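Local coordinates for desmoplakin (Homo sapiens, PDB 3R6N), which is a desmosomal cell-adhesion protein of the plakin family, which probably helps couple the junction to intermediate filaments, at residues K196-Y201 against V269-R274; D192-E197 against G332-P337; R274-R279 against N311-W316; E206-T211 against Q259-K264. All blocks are in the same frame, centred on the assembly; numbering follows the deposited sequence.

Contact 1: K196-Y201 against V269-R274; sequences KENAAY and VQLKPR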
# COMPACT_ATOMS: atom_id res chain seq x y z
N LYS A 196 -0.94 -0.19 2.77
CA LYS A 196 -2.07 0.66 2.41
C LYS A 196 -2.86 0.10 1.22
O LYS A 196 -4.07 -0.09 1.31
CB LYS A 196 -1.57 2.08 2.08
CG LYS A 196 -2.67 3.07 1.75
CD LYS A 196 -2.08 4.39 1.26
CE LYS A 196 -1.30 4.20 -0.04
NZ LYS A 196 -0.53 5.42 -0.43
N GLU A 197 -2.17 -0.17 0.12
CA GLU A 197 -2.81 -0.69 -1.08
C GLU A 197 -3.42 -2.07 -0.85
O GLU A 197 -4.54 -2.34 -1.25
CB GLU A 197 -1.82 -0.75 -2.25
CG GLU A 197 -1.23 0.59 -2.65
CD GLU A 197 -2.27 1.57 -3.17
OE1 GLU A 197 -2.14 2.01 -4.33
OE2 GLU A 197 -3.20 1.90 -2.41
N ASN A 198 -2.65 -2.93 -0.19
CA ASN A 198 -3.14 -4.27 0.13
C ASN A 198 -4.35 -4.23 1.05
O ASN A 198 -5.27 -5.05 0.93
CB ASN A 198 -2.02 -5.13 0.73
CG ASN A 198 -1.12 -5.73 -0.33
OD1 ASN A 198 -0.81 -5.09 -1.34
ND2 ASN A 198 -0.69 -6.97 -0.12
N ALA A 199 -4.37 -3.28 1.98
CA ALA A 199 -5.54 -3.07 2.82
C ALA A 199 -6.72 -2.76 1.92
O ALA A 199 -7.74 -3.46 1.94
CB ALA A 199 -5.30 -1.95 3.81
N ALA A 200 -6.58 -1.72 1.10
CA ALA A 200 -7.62 -1.33 0.16
C ALA A 200 -8.08 -2.50 -0.70
O ALA A 200 -9.28 -2.75 -0.84
CB ALA A 200 -7.14 -0.18 -0.71
N TYR A 201 -7.12 -3.22 -1.28
CA TYR A 201 -7.40 -4.37 -2.13
C TYR A 201 -8.37 -5.34 -1.47
O TYR A 201 -9.32 -5.81 -2.10
CB TYR A 201 -6.10 -5.08 -2.49
CG TYR A 201 -6.26 -6.32 -3.33
CD1 TYR A 201 -6.05 -6.29 -4.70
CD2 TYR A 201 -6.59 -7.54 -2.75
CE1 TYR A 201 -6.18 -7.43 -5.48
CE2 TYR A 201 -6.73 -8.69 -3.52
CZ TYR A 201 -6.52 -8.62 -4.88
OH TYR A 201 -6.65 -9.76 -5.63
N VAL A 269 -5.06 -1.95 -6.56
CA VAL A 269 -3.80 -2.45 -7.08
C VAL A 269 -3.93 -3.91 -7.52
O VAL A 269 -4.98 -4.52 -7.35
CB VAL A 269 -2.71 -2.31 -6.00
CG1 VAL A 269 -2.65 -3.56 -5.14
CG2 VAL A 269 -1.36 -1.99 -6.62
N GLN A 270 -2.86 -4.47 -8.09
CA GLN A 270 -2.86 -5.87 -8.51
C GLN A 270 -1.94 -6.73 -7.64
O GLN A 270 -0.78 -6.39 -7.43
CB GLN A 270 -2.44 -6.01 -9.97
CG GLN A 270 -3.47 -5.50 -10.95
CD GLN A 270 -3.28 -6.07 -12.34
OE1 GLN A 270 -3.07 -7.28 -12.50
NE2 GLN A 270 -3.35 -5.21 -13.35
N LEU A 271 -2.47 -7.85 -7.15
CA LEU A 271 -1.71 -8.72 -6.26
C LEU A 271 -1.38 -10.09 -6.86
O LEU A 271 -0.30 -10.62 -6.63
CB LEU A 271 -2.46 -8.90 -4.94
CG LEU A 271 -2.08 -7.97 -3.79
CD1 LEU A 271 -1.85 -6.56 -4.28
CD2 LEU A 271 -3.15 -7.99 -2.70
N LYS A 272 -2.31 -10.68 -7.61
CA LYS A 272 -2.10 -12.03 -8.12
C LYS A 272 -0.79 -12.20 -8.90
O LYS A 272 -0.10 -13.20 -8.73
CB LYS A 272 -3.29 -12.49 -8.96
CG LYS A 272 -4.56 -12.69 -8.16
CD LYS A 272 -5.67 -13.25 -9.01
CE LYS A 272 -6.95 -13.39 -8.21
NZ LYS A 272 -6.78 -14.33 -7.07
N PRO A 273 -0.45 -11.22 -9.75
CA PRO A 273 0.78 -11.33 -10.54
C PRO A 273 2.05 -11.42 -9.69
O PRO A 273 3.11 -11.75 -10.21
CB PRO A 273 0.78 -10.06 -11.37
CG PRO A 273 -0.66 -9.69 -11.48
CD PRO A 273 -1.26 -10.05 -10.15
N ARG A 274 1.95 -11.14 -8.40
CA ARG A 274 3.11 -11.23 -7.52
C ARG A 274 3.54 -12.68 -7.34
O ARG A 274 4.70 -12.95 -7.02
CB ARG A 274 2.83 -10.59 -6.16
CG ARG A 274 2.43 -9.14 -6.25
CD ARG A 274 2.53 -8.46 -4.91
NE ARG A 274 3.92 -8.28 -4.50
CZ ARG A 274 4.69 -7.26 -4.89
NH1 ARG A 274 4.20 -6.33 -5.70
NH2 ARG A 274 5.94 -7.18 -4.47
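Y201 carries its ring on a CG placed opposite the backbone N (chi1 178°), which swings the aromatic group off helix 167-225 to meet L271, while N198, with CG folded back beside its own N (chi1 -81°), reaches the same leucine. L271 CD2 lies over one face of the Y201 ring, 3.6 Å from its centroid and 16° off the normal, a CH-pi contact. The ring edge meets a different kind of neighbour: V269 O lies near the ring plane, 3.4 Å from Y201 CD1. At N198, OD1 comes within 3.4 Å of L271 CD1, but the amide's hydrogen bond is made outside the segments, from ND2 to W121 O. V269 CG1 rests 4.1 Å from E197 CB, one helical turn before Y201. No hydrogen bond crosses between the segments, and the contact is mostly apolar and buried. F205 adds an edge-to-face ring contact to Y201, and K272 sends NZ to a salt bridge with D123. The arrangement is that of the plakin domain, in which the loop before the first SH3 strand is seated on the long helix 167-225, which runs on into a spectrin-like repeat.

Contact 2: D192-E197 against G332-P337; sequences DVHLKE and GLIIPP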
# COMPACT_ATOMS: atom_id res chain seq x y z
N ASP A 192 5.16 0.60 3.89
CA ASP A 192 4.00 1.38 4.31
C ASP A 192 3.00 1.49 3.17
O ASP A 192 1.80 1.64 3.40
CB ASP A 192 4.41 2.77 4.79
CG ASP A 192 4.47 2.88 6.31
OD1 ASP A 192 5.03 3.88 6.81
OD2 ASP A 192 3.96 1.97 6.99
N VAL A 193 3.49 1.40 1.94
CA VAL A 193 2.64 1.54 0.77
C VAL A 193 1.92 0.25 0.43
O VAL A 193 0.76 0.26 0.01
CB VAL A 193 3.42 2.06 -0.45
CG1 VAL A 193 2.62 1.85 -1.72
CG2 VAL A 193 3.73 3.53 -0.27
N HIS A 194 2.61 -0.88 0.60
CA HIS A 194 1.97 -2.17 0.42
C HIS A 194 0.83 -2.30 1.42
O HIS A 194 -0.30 -2.60 1.05
CB HIS A 194 2.96 -3.32 0.59
CG HIS A 194 3.91 -3.48 -0.56
ND1 HIS A 194 3.48 -3.53 -1.87
CD2 HIS A 194 5.25 -3.60 -0.61
CE1 HIS A 194 4.52 -3.67 -2.67
NE2 HIS A 194 5.61 -3.72 -1.93
N LEU A 195 1.14 -2.06 2.69
CA LEU A 195 0.15 -2.13 3.75
C LEU A 195 -1.12 -1.34 3.40
O LEU A 195 -2.23 -1.77 3.71
CB LEU A 195 0.73 -1.62 5.07
CG LEU A 195 1.68 -2.57 5.81
CD1 LEU A 195 2.13 -1.96 7.12
CD2 LEU A 195 1.00 -3.91 6.05
N LYS A 196 -0.94 -0.19 2.77
CA LYS A 196 -2.07 0.66 2.41
C LYS A 196 -2.86 0.10 1.22
O LYS A 196 -4.07 -0.09 1.31
CB LYS A 196 -1.57 2.08 2.08
CG LYS A 196 -2.67 3.07 1.75
CD LYS A 196 -2.08 4.39 1.26
CE LYS A 196 -1.30 4.20 -0.04
NZ LYS A 196 -0.53 5.42 -0.43
N GLU A 197 -2.17 -0.17 0.12
CA GLU A 197 -2.81 -0.69 -1.08
C GLU A 197 -3.42 -2.07 -0.85
O GLU A 197 -4.54 -2.34 -1.25
CB GLU A 197 -1.82 -0.75 -2.25
CG GLU A 197 -1.23 0.59 -2.65
CD GLU A 197 -2.27 1.57 -3.17
OE1 GLU A 197 -2.14 2.01 -4.33
OE2 GLU A 197 -3.20 1.90 -2.41
N GLY A 332 10.36 -3.57 -3.49
CA GLY A 332 10.33 -2.22 -4.02
C GLY A 332 9.57 -2.07 -5.32
O GLY A 332 9.71 -1.05 -6.01
N LEU A 333 8.77 -3.06 -5.66
CA LEU A 333 7.96 -3.00 -6.88
C LEU A 333 6.49 -3.32 -6.60
O LEU A 333 6.17 -4.34 -6.00
CB LEU A 333 8.49 -3.98 -7.93
CG LEU A 333 9.86 -3.71 -8.55
CD1 LEU A 333 10.35 -4.95 -9.27
CD2 LEU A 333 9.79 -2.52 -9.50
N ILE A 334 5.61 -2.44 -7.05
CA ILE A 334 4.18 -2.66 -6.92
C ILE A 334 3.57 -2.85 -8.30
O ILE A 334 4.22 -2.57 -9.31
CB ILE A 334 3.49 -1.50 -6.18
CG1 ILE A 334 2.15 -1.94 -5.59
CG2 ILE A 334 3.32 -0.29 -7.10
CD1 ILE A 334 1.68 -1.08 -4.45
N ILE A 335 2.32 -3.33 -8.36
CA ILE A 335 1.64 -3.51 -9.63
C ILE A 335 0.40 -2.63 -9.69
O ILE A 335 -0.69 -3.05 -9.30
CB ILE A 335 1.24 -4.99 -9.86
CG1 ILE A 335 2.38 -5.92 -9.45
CG2 ILE A 335 0.83 -5.22 -11.30
CD1 ILE A 335 2.10 -7.39 -9.71
N PRO A 336 0.56 -1.40 -10.18
CA PRO A 336 -0.50 -0.39 -10.13
C PRO A 336 -1.72 -0.76 -10.97
O PRO A 336 -1.61 -1.62 -11.86
CB PRO A 336 0.19 0.85 -10.71
CG PRO A 336 1.19 0.29 -11.65
CD PRO A 336 1.71 -0.94 -10.97
N PRO A 337 -2.87 -0.13 -10.70
CA PRO A 337 -4.09 -0.31 -11.48
C PRO A 337 -3.86 0.09 -12.93
O PRO A 337 -2.80 0.66 -13.23
CB PRO A 337 -5.09 0.65 -10.81
CG PRO A 337 -4.26 1.57 -10.00
CD PRO A 337 -3.09 0.78 -9.56
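I334 pushes its CD1 methyl into the surface of helix 167-225, where V193, H194 and E197 surround it. This is the close-packed part of the contact. The methyl lies 3.8 Å from E197 CG, 4.0 Å from H194 ND1 and 4.1 Å from V193 CG1, and the isoleucine crosses both the valine and the glutamate at about a right angle. Its CG1 stands opposite the backbone N (chi1 -159°), which directs the longer branch across to the helix. H194 runs alongside I334 in the reverse sense, and its ring edge faces the strand backbone: CE1 is 3.8 Å from L333 O, which lies near the ring plane.

The outer side is looser. V193 and E197 are both partly exposed, and beyond CG the glutamate chain bends at chi2 (-64°), taking its carboxylate off the methyl that CG touches. L333 offers the helix its carbonyl, while its side chain heads into the SH3 barrel against L286, W316 and V318. H194 is further held by stacking on W121 and by a hydrogen bond from NE2 to V331 O.

Between the two segments the forces are therefore largely dispersive, without a direct hydrogen bond, and H194 NE2 and L333 O find their partners outside the two segments. L333 O accepts from R274 NH1, and the bond to a carbonyl suggests that H194 carries a proton on NE2, a donor that ties the histidine to the residues just before strand 333-334.

Contact 3: R274-R279 against N311-W316; sequences RNPDYR and NERSKW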
# COMPACT_ATOMS: atom_id res chain seq x y z
N ARG A 274 1.95 -11.14 -8.40
CA ARG A 274 3.11 -11.23 -7.52
C ARG A 274 3.54 -12.68 -7.34
O ARG A 274 4.70 -12.95 -7.02
CB ARG A 274 2.83 -10.59 -6.16
CG ARG A 274 2.43 -9.14 -6.25
CD ARG A 274 2.53 -8.46 -4.91
NE ARG A 274 3.92 -8.28 -4.50
CZ ARG A 274 4.69 -7.26 -4.89
NH1 ARG A 274 4.20 -6.33 -5.70
NH2 ARG A 274 5.94 -7.18 -4.47
N ASN A 275 2.60 -13.60 -7.54
CA ASN A 275 2.88 -15.03 -7.47
C ASN A 275 3.56 -15.56 -8.72
O ASN A 275 3.16 -15.22 -9.83
CB ASN A 275 1.60 -15.82 -7.21
CG ASN A 275 1.06 -15.60 -5.81
OD1 ASN A 275 1.82 -15.53 -4.84
ND2 ASN A 275 -0.27 -15.50 -5.70
N PRO A 276 4.57 -16.42 -8.54
CA PRO A 276 5.41 -16.92 -9.63
C PRO A 276 4.62 -17.74 -10.63
O PRO A 276 5.04 -17.88 -11.78
CB PRO A 276 6.43 -17.81 -8.90
CG PRO A 276 6.38 -17.38 -7.46
CD PRO A 276 4.97 -16.95 -7.23
N ASP A 277 3.48 -18.27 -10.20
CA ASP A 277 2.67 -19.18 -11.00
C ASP A 277 1.59 -18.50 -11.84
O ASP A 277 1.08 -19.11 -12.79
CB ASP A 277 1.95 -20.18 -10.09
CG ASP A 277 1.17 -19.50 -8.98
OD1 ASP A 277 1.75 -19.29 -7.90
OD2 ASP A 277 -0.01 -19.16 -9.21
N TYR A 278 1.25 -17.26 -11.50
CA TYR A 278 0.21 -16.50 -12.21
C TYR A 278 0.59 -16.31 -13.68
O TYR A 278 1.70 -15.91 -14.00
CB TYR A 278 -0.01 -15.15 -11.53
CG TYR A 278 -0.85 -14.16 -12.30
CD1 TYR A 278 -2.22 -14.07 -12.11
CD2 TYR A 278 -0.26 -13.28 -13.21
CE1 TYR A 278 -2.99 -13.15 -12.81
CE2 TYR A 278 -1.01 -12.36 -13.91
CZ TYR A 278 -2.38 -12.30 -13.71
OH TYR A 278 -3.12 -11.38 -14.42
N ARG A 279 -0.35 -16.61 -14.58
CA ARG A 279 -0.11 -16.48 -16.01
C ARG A 279 -1.12 -15.53 -16.67
O ARG A 279 -2.31 -15.59 -16.39
CB ARG A 279 -0.17 -17.85 -16.69
CG ARG A 279 0.82 -18.86 -16.12
CD ARG A 279 2.25 -18.38 -16.29
NE ARG A 279 3.20 -19.15 -15.49
CZ ARG A 279 4.47 -18.82 -15.33
NH1 ARG A 279 4.96 -17.74 -15.92
NH2 ARG A 279 5.27 -19.57 -14.57
N ASN A 311 9.71 -16.03 -10.78
CA ASN A 311 9.78 -17.31 -10.09
C ASN A 311 10.38 -17.14 -8.71
O ASN A 311 10.06 -17.87 -7.77
CB ASN A 311 10.60 -18.32 -10.90
CG ASN A 311 9.95 -18.68 -12.22
OD1 ASN A 311 8.79 -19.10 -12.24
ND2 ASN A 311 10.69 -18.53 -13.32
N GLU A 312 11.27 -16.15 -8.61
CA GLU A 312 11.88 -15.77 -7.35
C GLU A 312 10.96 -14.79 -6.65
O GLU A 312 10.67 -13.72 -7.17
CB GLU A 312 13.23 -15.12 -7.63
CG GLU A 312 14.05 -14.79 -6.39
CD GLU A 312 14.83 -15.98 -5.88
OE1 GLU A 312 15.21 -16.84 -6.71
OE2 GLU A 312 15.06 -16.05 -4.65
N ARG A 313 10.50 -15.16 -5.46
CA ARG A 313 9.52 -14.34 -4.75
C ARG A 313 10.15 -13.11 -4.09
O ARG A 313 9.47 -12.34 -3.42
CB ARG A 313 8.78 -15.17 -3.70
CG ARG A 313 8.24 -16.49 -4.24
CD ARG A 313 7.43 -17.23 -3.19
NE ARG A 313 6.07 -16.69 -3.05
CZ ARG A 313 4.98 -17.31 -3.50
NH1 ARG A 313 5.08 -18.48 -4.11
NH2 ARG A 313 3.79 -16.75 -3.34
N SER A 314 11.46 -12.95 -4.28
CA SER A 314 12.19 -11.84 -3.68
C SER A 314 12.95 -10.99 -4.70
O SER A 314 13.21 -9.81 -4.46
CB SER A 314 13.14 -12.35 -2.59
OG SER A 314 13.92 -13.43 -3.07
N LYS A 315 13.33 -11.60 -5.82
CA LYS A 315 13.97 -10.87 -6.91
C LYS A 315 13.28 -11.12 -8.24
O LYS A 315 13.11 -12.26 -8.66
CB LYS A 315 15.46 -11.23 -7.02
CG LYS A 315 16.35 -10.48 -6.04
CD LYS A 315 17.80 -10.46 -6.50
CE LYS A 315 18.60 -9.40 -5.75
NZ LYS A 315 19.85 -9.01 -6.45
N TRP A 316 12.87 -10.04 -8.90
CA TRP A 316 12.20 -10.15 -10.18
C TRP A 316 13.10 -9.68 -11.31
O TRP A 316 13.79 -8.67 -11.18
CB TRP A 316 10.92 -9.33 -10.18
CG TRP A 316 9.88 -9.88 -9.28
CD1 TRP A 316 9.89 -11.09 -8.64
CD2 TRP A 316 8.65 -9.25 -8.90
NE1 TRP A 316 8.76 -11.24 -7.89
CE2 TRP A 316 7.98 -10.13 -8.03
CE3 TRP A 316 8.06 -8.02 -9.21
CZ2 TRP A 316 6.74 -9.82 -7.47
CZ3 TRP A 316 6.83 -7.72 -8.65
CH2 TRP A 316 6.19 -8.62 -7.79
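R274 and W316 make the buried part of this contact, a guanidinium face against the indole rim. W316 CH2 stands over the centre of that face, 3.5 Å from R274 CZ, but the two planes are 45° apart and the side chains cross at about a right angle, so the groups are not stacked flat. A bend at chi3 (71°) turns the arginine head to this position, where its N-H groups are held by the carbonyls of L333 and S330.

Apolar packing centres on P276. Its CB lies 3.6 Å from N311 CA, and its CD lies over one face of the R313 guanidinium, toward the rim, 3.5 Å from R313 NH1. The proline sits in a type I beta turn running from N275 to Y278, with Y278 N bonded to N275 O.

The polar part is weaker. N275 OD1 approaches R313 NH2 at a poor angle for hydrogen bonding, with the amide and guanidinium planes 55° apart; OD1 has a weak bond to S122 OG, and NH2 a long, weak ion pair with D120. Together these contacts join the loop preceding strand 285-288 to the n-Src loop and the start of strand 315-319.

Both arginines thus present a flat face to carbon. The head of R274 is secured by carbonyls in the interior, while that of exposed R313, whose polar neighbours are poorly aligned or distant, is probably less firmly fixed.

Contact 4: E206-T211 against Q259-K264; sequences EEAQST and QNLVNK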
# COMPACT_ATOMS: atom_id res chain seq x y z
N GLU A 206 -14.10 -7.28 -0.27
CA GLU A 206 -14.97 -7.66 0.84
C GLU A 206 -16.29 -6.90 0.75
O GLU A 206 -17.36 -7.47 0.96
CB GLU A 206 -14.28 -7.37 2.17
CG GLU A 206 -15.04 -7.89 3.39
CD GLU A 206 -14.41 -7.44 4.70
OE1 GLU A 206 -13.92 -6.30 4.77
OE2 GLU A 206 -14.41 -8.24 5.66
N GLU A 207 -16.20 -5.61 0.42
CA GLU A 207 -17.37 -4.75 0.33
C GLU A 207 -18.13 -4.97 -0.97
O GLU A 207 -19.36 -4.92 -0.99
CB GLU A 207 -16.94 -3.28 0.46
CG GLU A 207 -18.08 -2.28 0.35
CD GLU A 207 -17.60 -0.84 0.49
OE1 GLU A 207 -16.43 -0.64 0.89
OE2 GLU A 207 -18.38 0.09 0.19
N ALA A 208 -17.40 -5.23 -2.05
CA ALA A 208 -18.02 -5.41 -3.36
C ALA A 208 -18.79 -6.72 -3.44
O ALA A 208 -19.96 -6.73 -3.82
CB ALA A 208 -16.97 -5.33 -4.45
N GLN A 209 -18.14 -7.83 -3.10
CA GLN A 209 -18.78 -9.14 -3.12
C GLN A 209 -20.00 -9.16 -2.21
O GLN A 209 -20.90 -9.97 -2.38
CB GLN A 209 -17.79 -10.22 -2.70
CG GLN A 209 -16.60 -10.38 -3.64
CD GLN A 209 -15.48 -11.21 -3.04
OE1 GLN A 209 -15.55 -11.63 -1.89
NE2 GLN A 209 -14.43 -11.43 -3.83
N SER A 210 -20.01 -8.25 -1.24
CA SER A 210 -21.11 -8.15 -0.28
C SER A 210 -22.22 -7.24 -0.81
O SER A 210 -23.39 -7.38 -0.43
CB SER A 210 -20.60 -7.63 1.06
OG SER A 210 -21.65 -7.53 2.01
N THR A 211 -21.86 -6.31 -1.69
CA THR A 211 -22.83 -5.44 -2.33
C THR A 211 -23.45 -6.16 -3.52
O THR A 211 -24.65 -6.06 -3.78
CB THR A 211 -22.19 -4.11 -2.79
OG1 THR A 211 -21.83 -3.32 -1.65
CG2 THR A 211 -23.16 -3.31 -3.65
N GLN A 259 -21.60 4.09 -6.49
CA GLN A 259 -20.70 5.01 -7.17
C GLN A 259 -19.35 5.07 -6.46
O GLN A 259 -18.32 5.31 -7.10
CB GLN A 259 -21.33 6.41 -7.29
CG GLN A 259 -20.65 7.31 -8.30
CD GLN A 259 -20.40 6.64 -9.64
OE1 GLN A 259 -19.41 6.91 -10.32
NE2 GLN A 259 -21.32 5.76 -10.04
N ASN A 260 -19.34 4.85 -5.15
CA ASN A 260 -18.09 4.79 -4.41
C ASN A 260 -17.22 3.61 -4.85
O ASN A 260 -16.01 3.75 -5.03
CB ASN A 260 -18.34 4.72 -2.89
CG ASN A 260 -18.86 6.04 -2.33
OD1 ASN A 260 -19.09 6.16 -1.13
ND2 ASN A 260 -19.04 7.02 -3.20
N LEU A 261 -17.85 2.45 -5.03
CA LEU A 261 -17.16 1.26 -5.50
C LEU A 261 -16.60 1.46 -6.90
O LEU A 261 -15.49 1.04 -7.21
CB LEU A 261 -18.08 0.04 -5.47
CG LEU A 261 -17.91 -0.91 -4.28
CD1 LEU A 261 -17.95 -0.16 -2.97
CD2 LEU A 261 -18.97 -2.00 -4.32
N VAL A 262 -17.38 2.11 -7.77
CA VAL A 262 -16.92 2.40 -9.11
C VAL A 262 -15.59 3.15 -9.05
O VAL A 262 -14.65 2.84 -9.78
CB VAL A 262 -17.94 3.25 -9.90
CG1 VAL A 262 -17.38 3.63 -11.26
CG2 VAL A 262 -19.25 2.50 -10.04
N ASN A 263 -15.51 4.13 -8.15
CA ASN A 263 -14.31 4.94 -8.01
C ASN A 263 -13.12 4.16 -7.43
O ASN A 263 -12.03 4.17 -8.01
CB ASN A 263 -14.60 6.19 -7.18
CG ASN A 263 -15.61 7.11 -7.85
OD1 ASN A 263 -16.38 7.80 -7.18
ND2 ASN A 263 -15.62 7.11 -9.18
N LYS A 264 -13.34 3.49 -6.31
CA LYS A 264 -12.29 2.70 -5.68
C LYS A 264 -11.66 1.71 -6.65
O LYS A 264 -10.44 1.58 -6.72
CB LYS A 264 -12.81 1.96 -4.45
CG LYS A 264 -12.97 2.84 -3.22
CD LYS A 264 -13.54 2.04 -2.05
CE LYS A 264 -13.89 2.95 -0.88
NZ LYS A 264 -14.69 2.24 0.16
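L261 reaches across from helix 234-265 and divides its methyls between neighbours of different character. CD2 lies 3.9 Å from A208 CB and also meets T211 tip to tip, 4.1 Å from OG1. CD1 lies under the carboxylate end of E207, 3.5 Å from its CD. The glutamate gets there fully extended, with CG opposite the backbone N (chi1 179°), so that its carboxylate lies over the L261 methyl with OE1 turned on toward K264. There E207 OE1 forms a salt bridge with K264 NZ at 3.4 Å, the lysine arriving at about a right angle.

Around this first layer, further bonds set the groups in place. Q203 NE2 also bonds to E207 OE1, one helical turn back, and K264 packs along Q203 and F204. T211 OG1 donates to E207 O over 3.0 Å, with a C=O...donor angle of 147°, which helps to set the rotation of the threonine beside L261. L345 and I349 of helix 340-384 close over A208, and I349 also touches T211. The segment axes run roughly antiparallel, 139° apart, and approach to 11.0 Å, within the spectrin-like repeat.

A buried leucine thus sits beneath an ion pair whose acid has a second donor. The hydrophobic contact joins the helices, while the charges of E207 and K264 probably compensate each other at its partly exposed margin.

How the contacts relate
Helix 167-225 supplies the first segment of contacts 1, 2 and 4. Contact 2 closes the longest loop, from this helix to the end of the SH3 domain; contacts 3 and 4 lie within it, and contact 1 starts from the same stretch and closes earlier. Contact 4 pairs the helix with the returning helix 234-265, inside the span that contact 1 completes when the chain comes back at 269-274. Contact 3 follows in series, sharing R274 with contact 1, and stays within the SH3 domain. Contacts 1 and 2 share K196 and E197 and touch. Contact 4 joins helix to helix, contacts 1 and 2 join helix to SH3 domain, and R274 brings contact 3 against contact 2.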